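Local coordinates for protein KLLA0B12012p (Kluyveromyces lactis, PDB 6Y3P) that forms the C-terminal ATP-grasp domain of Pby1, a direct partner of the mRNA decapping enzyme Dcp2, and probably binds ATP as other tubulin-tyrosine ligase-like proteins do, at residues L12-P15 / I20-P23; N324-F329 / D368-I373. All coordinates share one frame; numbering follows the deposited sequence.

How the contacts relate
Contacts 1 and 2 lie on the same side of the chain's centre, their own centres about 14 Å apart and their nearest atoms about 6 Å apart. All three touching residues of contact 2 are buried, whereas contact 1 buries Leu-12, Ile-14 and Ile-20 but leaves Tyr-21 partly and Pro-15 more fully exposed. Contact 1 is local, folding the C-terminal end of an inner strand of the parallel sheet, 8-12, onto the start of helix 21-31 with an aromatic ring. Contact 2 joins distant parts, an antiparallel strand and helix 357-375, through methyl groups of Leu-326, Thr-328 and Val-370. The two share neighbours: Phe-352 meets Ile-20 and Thr-328, and helix 357-375 also packs on helix 21-31.

Contact 1: residues L12-P15 / I20-P23; sequences LTIP and IYGP
Leu-12 and Tyr-21 lead a local apolar contact at the end of strand 8-12, where the chain leaves the parallel sheet and turns into helix 21-31. The CD2 methyl of Leu-12 comes obliquely to the CD1-CE1 bond of the tyrosine ring, 3.7 Å from Tyr-21 CE1 and nearly as near to CD1. In Leu-12, CG lies opposite the backbone N (chi1 -171°), and from it CD2 extends to the ring. Tyr-21 CD1 also lies 3.7 Å from the carbonyl O of Ile-14, so this corner of the ring is flanked from opposite sides of its plane by a methyl and a backbone oxygen. This is the first strand-to-helix connection of a parallel alpha/beta sheet in order 37-38, 8-12, 48-52, 69-71. With an alanine in place of Leu-12, Tyr-21 CE1 and CD1 would probably lose their methyl support, leaving the ring freer to shift and a gap beside Leu-24. Deeper in, the Ile-14 and Ile-20 side chains cross at about a right angle, Ile-14 CD1 standing 4.2 Å from Ile-20 CD1. Tyr-52 of strand 48-52 touches Leu-12, Ile-14 and Ile-20, tying the turn to the neighbouring strand, while Phe-367 of helix 357-375 packs on Ile-20. Ile-14 CG2 approaches the base of the tyrosine side chain, 4.3 Å from Tyr-21 CB.

Contact 2: residues N324-F329 / D368-I373; sequences NSLETF and DDVVSI
Strand 326-335 of the antiparallel sheet in this ATP-grasp, tubulin-tyrosine ligase-like domain packs against helix 357-375 through Leu-326, Thr-328 and Val-370. Val-370 carries the helix side alone, its two methyls dividing between two strand residues that point to the same face of the sheet. CG1 lies 4.3 Å from Leu-326 CD2, and CG2 stands at the same distance, 4.3 Å, from Thr-328 CG2. The valine thus straddles the two strand positions, with CG1 opposite the backbone N (chi1 167°) and CG2 opposite the carbonyl carbon, where it meets the threonine methyl. Backbones stay well apart, the CA atoms of Thr-328 and Val-370 being 8.6 Å from each other, and these methyl contacts bury little surface between the segments. The surroundings complete the packing: Thr-222 of the neighbouring strand 215-224 touches both Thr-328 and Val-370, and Phe-391 of strand 391-396 also covers Val-370. Between Leu-326 and Thr-328, Glu-327 turns to the other face of the sheet, where its carboxylate forms a salt bridge with Arg-77 and accepts a hydrogen bond from the backbone N of Tyr-74. Its CG also sits over one face of the Phe-329 ring, 3.8 Å above the plane and displaced toward the rim. On the helix, Val-371 turns away from the strand and packs on Ser-27 and Phe-28 of helix 21-31, so the helix is held between the sheet and that helix. One turn of the helix has a doubled grip on a carbonyl: Asp-368 O accepts the backbone N of Ser-372 and, from the opposite face of its plane, the hydroxyl Ser-372 OG at 2.8 Å, tilted 31° from that plane.

Contact 1: residues L12-P15 / I20-P23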
ATOM      1  N   LEU A  12      17.549 -18.222  -0.017  1.00 58.50           N
ATOM      2  CA  LEU A  12      17.556 -16.794   0.326  1.00 58.34           C
ATOM      3  C   LEU A  12      18.567 -16.090  -0.571  1.00 61.17           C
ATOM      4  O   LEU A  12      19.746 -16.075  -0.250  1.00 61.59           O
ATOM      5  CB  LEU A  12      17.910 -16.631   1.818  1.00 58.84           C
ATOM      6  CG  LEU A  12      17.772 -15.240   2.478  1.00 62.62           C
ATOM      7  CD1 LEU A  12      16.358 -14.659   2.309  1.00 60.37           C
ATOM      8  CD2 LEU A  12      18.123 -15.326   3.967  1.00 64.00           C
ATOM      9  N   THR A  13      18.100 -15.560  -1.715  1.00 58.34           N
ATOM     10  CA  THR A  13      18.923 -14.907  -2.757  1.00 60.06           C
ATOM     11  C   THR A  13      19.092 -13.395  -2.553  1.00 68.52           C
ATOM     12  O   THR A  13      19.731 -12.717  -3.366  1.00 71.03           O
ATOM     13  CB  THR A  13      18.390 -15.228  -4.162  1.00 58.69           C
ATOM     14  OG1 THR A  13      17.060 -14.725  -4.294  1.00 54.57           O
ATOM     15  CG2 THR A  13      18.440 -16.715  -4.474  1.00 59.28           C
ATOM     16  N   ILE A  14      18.541 -12.876  -1.467  1.00 64.78           N
ATOM     17  CA  ILE A  14      18.639 -11.477  -1.125  1.00 64.41           C
ATOM     18  C   ILE A  14      20.065 -11.129  -0.707  1.00 69.76           C
ATOM     19  O   ILE A  14      20.687 -11.889   0.047  1.00 69.55           O
ATOM     20  CB  ILE A  14      17.543 -11.125  -0.092  1.00 66.72           C
ATOM     21  CG1 ILE A  14      16.391 -10.446  -0.820  1.00 67.08           C
ATOM     22  CG2 ILE A  14      18.035 -10.290   1.104  1.00 67.27           C
ATOM     23  CD1 ILE A  14      15.104 -10.798  -0.337  1.00 80.36           C
ATOM     24  N   PRO A  15      20.620 -10.011  -1.244  1.00 66.78           N
ATOM     25  CA  PRO A  15      21.971  -9.600  -0.846  1.00 67.23           C
ATOM     26  C   PRO A  15      22.084  -9.462   0.664  1.00 71.08           C
ATOM     27  O   PRO A  15      21.176  -8.938   1.321  1.00 69.73           O
ATOM     28  CB  PRO A  15      22.137  -8.247  -1.543  1.00 68.75           C
ATOM     29  CG  PRO A  15      21.214  -8.319  -2.709  1.00 72.33           C
ATOM     30  CD  PRO A  15      20.026  -9.036  -2.180  1.00 67.23           C
ATOM     31  N   ILE A  20      16.715  -6.814   5.831  1.00 56.26           N
ATOM     32  CA  ILE A  20      15.904  -7.980   6.231  1.00 54.62           C
ATOM     33  C   ILE A  20      16.643  -9.343   6.240  1.00 58.06           C
ATOM     34  O   ILE A  20      16.044 -10.326   6.689  1.00 57.46           O
ATOM     35  CB  ILE A  20      14.619  -8.038   5.360  1.00 56.16           C
ATOM     36  CG1 ILE A  20      14.949  -8.231   3.841  1.00 54.98           C
ATOM     37  CG2 ILE A  20      13.794  -6.762   5.589  1.00 56.29           C
ATOM     38  CD1 ILE A  20      13.769  -8.629   2.954  1.00 51.39           C
ATOM     39  N   TYR A  21      17.919  -9.409   5.771  1.00 56.08           N
ATOM     40  CA  TYR A  21      18.697 -10.658   5.689  1.00 57.04           C
ATOM     41  C   TYR A  21      18.908 -11.345   7.063  1.00 63.48           C
ATOM     42  O   TYR A  21      18.529 -12.509   7.213  1.00 64.08           O
ATOM     43  CB  TYR A  21      20.026 -10.453   4.939  1.00 59.09           C
ATOM     44  CG  TYR A  21      20.843 -11.723   4.797  1.00 62.16           C
ATOM     45  CD1 TYR A  21      20.674 -12.568   3.703  1.00 63.41           C
ATOM     46  CD2 TYR A  21      21.792 -12.074   5.752  1.00 64.64           C
ATOM     47  CE1 TYR A  21      21.410 -13.748   3.583  1.00 65.27           C
ATOM     48  CE2 TYR A  21      22.539 -13.242   5.637  1.00 66.77           C
ATOM     49  CZ  TYR A  21      22.358 -14.068   4.544  1.00 77.11           C
ATOM     50  OH  TYR A  21      23.121 -15.210   4.449  1.00 84.22           O
ATOM     51  N   GLY A  22      19.521 -10.632   8.016  1.00 60.89           N
ATOM     52  CA  GLY A  22      19.747 -11.098   9.382  1.00 61.28           C
ATOM     53  C   GLY A  22      18.457 -11.577  10.022  1.00 65.74           C
ATOM     54  O   GLY A  22      18.377 -12.758  10.398  1.00 65.20           O
ATOM     55  N   PRO A  23      17.394 -10.703  10.069  1.00 62.19           N
ATOM     56  CA  PRO A  23      16.083 -11.139  10.595  1.00 61.71           C
ATOM     57  C   PRO A  23      15.536 -12.426   9.963  1.00 65.46           C
ATOM     58  O   PRO A  23      15.110 -13.315  10.709  1.00 66.45           O
ATOM     59  CB  PRO A  23      15.167  -9.946  10.286  1.00 62.12           C
ATOM     60  CG  PRO A  23      16.074  -8.789  10.267  1.00 66.47           C
ATOM     61  CD  PRO A  23      17.341  -9.280   9.660  1.00 62.81           C
TER

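Contact 2: residues N324-F329 / D368-I373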
ATOM      1  N   ASN A 324       1.083 -21.624  -3.475  1.00 51.85           N
ATOM      2  CA  ASN A 324       2.510 -21.691  -3.189  1.00 51.00           C
ATOM      3  C   ASN A 324       3.184 -20.306  -3.111  1.00 50.82           C
ATOM      4  O   ASN A 324       4.405 -20.192  -3.155  1.00 49.99           O
ATOM      5  CB  ASN A 324       3.206 -22.638  -4.209  1.00 52.84           C
ATOM      6  CG  ASN A 324       2.959 -22.317  -5.662  1.00 72.86           C
ATOM      7  OD1 ASN A 324       1.925 -21.760  -6.068  1.00 70.41           O
ATOM      8  ND2 ASN A 324       3.898 -22.702  -6.488  1.00 66.65           N
ATOM      9  N   SER A 325       2.392 -19.261  -2.969  1.00 46.16           N
ATOM     10  CA  SER A 325       2.925 -17.908  -2.836  1.00 44.22           C
ATOM     11  C   SER A 325       2.571 -17.333  -1.490  1.00 45.91           C
ATOM     12  O   SER A 325       1.596 -17.750  -0.878  1.00 44.77           O
ATOM     13  CB  SER A 325       2.343 -16.990  -3.905  1.00 43.74           C
ATOM     14  OG  SER A 325       2.683 -17.417  -5.206  1.00 54.83           O
ATOM     15  N   LEU A 326       3.375 -16.379  -1.044  1.00 43.49           N
ATOM     16  CA  LEU A 326       3.119 -15.491   0.078  1.00 45.36           C
ATOM     17  C   LEU A 326       3.681 -14.147  -0.336  1.00 51.69           C
ATOM     18  O   LEU A 326       4.541 -14.105  -1.207  1.00 53.52           O
ATOM     19  CB  LEU A 326       3.627 -15.944   1.480  1.00 45.75           C
ATOM     20  CG  LEU A 326       5.133 -16.071   1.759  1.00 50.41           C
ATOM     21  CD1 LEU A 326       5.817 -14.695   1.908  1.00 49.24           C
ATOM     22  CD2 LEU A 326       5.326 -16.817   3.033  1.00 52.04           C
ATOM     23  N   GLU A 327       3.187 -13.065   0.225  1.00 47.53           N
ATOM     24  CA  GLU A 327       3.727 -11.763  -0.117  1.00 46.60           C
ATOM     25  C   GLU A 327       3.417 -10.764   0.962  1.00 49.08           C
ATOM     26  O   GLU A 327       2.283 -10.710   1.420  1.00 47.70           O
ATOM     27  CB  GLU A 327       3.238 -11.256  -1.498  1.00 47.18           C
ATOM     28  CG  GLU A 327       4.039 -10.047  -1.973  1.00 53.12           C
ATOM     29  CD  GLU A 327       3.883  -9.578  -3.405  1.00 59.16           C
ATOM     30  OE1 GLU A 327       3.300 -10.330  -4.216  1.00 49.95           O
ATOM     31  OE2 GLU A 327       4.346  -8.455  -3.717  1.00 51.35           O
ATOM     32  N   THR A 328       4.406  -9.932   1.334  1.00 45.95           N
ATOM     33  CA  THR A 328       4.107  -8.873   2.280  1.00 44.84           C
ATOM     34  C   THR A 328       4.155  -7.560   1.493  1.00 49.60           C
ATOM     35  O   THR A 328       5.105  -7.276   0.761  1.00 49.18           O
ATOM     36  CB  THR A 328       4.853  -8.936   3.621  1.00 48.35           C
ATOM     37  OG1 THR A 328       5.470  -7.689   3.918  1.00 53.81           O
ATOM     38  CG2 THR A 328       5.807 -10.079   3.740  1.00 42.22           C
ATOM     39  N   PHE A 329       3.063  -6.817   1.584  1.00 45.08           N
ATOM     40  CA  PHE A 329       2.880  -5.556   0.894  1.00 44.65           C
ATOM     41  C   PHE A 329       2.917  -4.425   1.922  1.00 49.20           C
ATOM     42  O   PHE A 329       2.602  -4.641   3.096  1.00 47.41           O
ATOM     43  CB  PHE A 329       1.502  -5.521   0.204  1.00 45.62           C
ATOM     44  CG  PHE A 329       1.200  -6.643  -0.761  1.00 46.20           C
ATOM     45  CD1 PHE A 329       0.591  -7.814  -0.322  1.00 47.59           C
ATOM     46  CD2 PHE A 329       1.445  -6.493  -2.123  1.00 47.79           C
ATOM     47  CE1 PHE A 329       0.263  -8.836  -1.228  1.00 48.77           C
ATOM     48  CE2 PHE A 329       1.113  -7.512  -3.031  1.00 49.92           C
ATOM     49  CZ  PHE A 329       0.534  -8.678  -2.574  1.00 47.62           C
ATOM     50  N   ASP A 368       9.542 -12.911  11.994  1.00 51.11           N
ATOM     51  CA  ASP A 368       9.317 -14.028  12.900  1.00 52.31           C
ATOM     52  C   ASP A 368       7.904 -14.612  12.665  1.00 57.75           C
ATOM     53  O   ASP A 368       7.761 -15.818  12.505  1.00 57.56           O
ATOM     54  CB  ASP A 368       9.470 -13.563  14.353  1.00 55.31           C
ATOM     55  CG  ASP A 368       9.699 -14.726  15.284  1.00 76.12           C
ATOM     56  OD1 ASP A 368      10.831 -15.284  15.273  1.00 81.67           O
ATOM     57  OD2 ASP A 368       8.718 -15.167  15.933  1.00 77.88           O
ATOM     58  N   ASP A 369       6.881 -13.732  12.571  1.00 55.18           N
ATOM     59  CA  ASP A 369       5.487 -14.092  12.344  1.00 54.79           C
ATOM     60  C   ASP A 369       5.254 -14.657  10.970  1.00 59.15           C
ATOM     61  O   ASP A 369       4.527 -15.642  10.846  1.00 59.06           O
ATOM     62  CB  ASP A 369       4.579 -12.887  12.582  1.00 56.82           C
ATOM     63  CG  ASP A 369       4.564 -12.377  14.020  1.00 71.38           C
ATOM     64  OD1 ASP A 369       4.861 -13.177  14.942  1.00 73.82           O
ATOM     65  OD2 ASP A 369       4.245 -11.175  14.226  1.00 76.57           O
ATOM     66  N   VAL A 370       5.891 -14.059   9.937  1.00 54.67           N
ATOM     67  CA  VAL A 370       5.762 -14.486   8.546  1.00 53.25           C
ATOM     68  C   VAL A 370       6.271 -15.912   8.404  1.00 55.97           C
ATOM     69  O   VAL A 370       5.566 -16.764   7.874  1.00 55.47           O
ATOM     70  CB  VAL A 370       6.457 -13.495   7.561  1.00 56.83           C
ATOM     71  CG1 VAL A 370       6.588 -14.096   6.161  1.00 56.31           C
ATOM     72  CG2 VAL A 370       5.704 -12.167   7.505  1.00 55.88           C
ATOM     73  N   VAL A 371       7.462 -16.180   8.941  1.00 51.80           N
ATOM     74  CA  VAL A 371       8.071 -17.506   8.896  1.00 51.74           C
ATOM     75  C   VAL A 371       7.303 -18.531   9.765  1.00 56.92           C
ATOM     76  O   VAL A 371       6.980 -19.603   9.264  1.00 58.78           O
ATOM     77  CB  VAL A 371       9.583 -17.430   9.219  1.00 55.22           C
ATOM     78  CG1 VAL A 371      10.203 -18.814   9.352  1.00 55.39           C
ATOM     79  CG2 VAL A 371      10.324 -16.602   8.163  1.00 54.46           C
ATOM     80  N   SER A 372       6.966 -18.187  11.023  1.00 52.82           N
ATOM     81  CA  SER A 372       6.282 -19.107  11.936  1.00 53.47           C
ATOM     82  C   SER A 372       4.815 -19.420  11.596  1.00 56.55           C
ATOM     83  O   SER A 372       4.302 -20.446  12.072  1.00 55.34           O
ATOM     84  CB  SER A 372       6.377 -18.603  13.373  1.00 56.95           C
ATOM     85  OG  SER A 372       5.708 -17.362  13.549  1.00 60.32           O
ATOM     86  N   ILE A 373       4.131 -18.532  10.817  1.00 51.71           N
ATOM     87  CA  ILE A 373       2.696 -18.684  10.510  1.00 50.02           C
ATOM     88  C   ILE A 373       2.422 -19.011   9.036  1.00 52.67           C
ATOM     89  O   ILE A 373       1.535 -19.818   8.736  1.00 52.39           O
ATOM     90  CB  ILE A 373       1.915 -17.417  11.008  1.00 52.05           C
ATOM     91  CG1 ILE A 373       2.004 -17.316  12.553  1.00 52.25           C
ATOM     92  CG2 ILE A 373       0.434 -17.389  10.515  1.00 51.93           C
ATOM     93  CD1 ILE A 373       1.695 -15.982  13.143  1.00 63.80           C
TER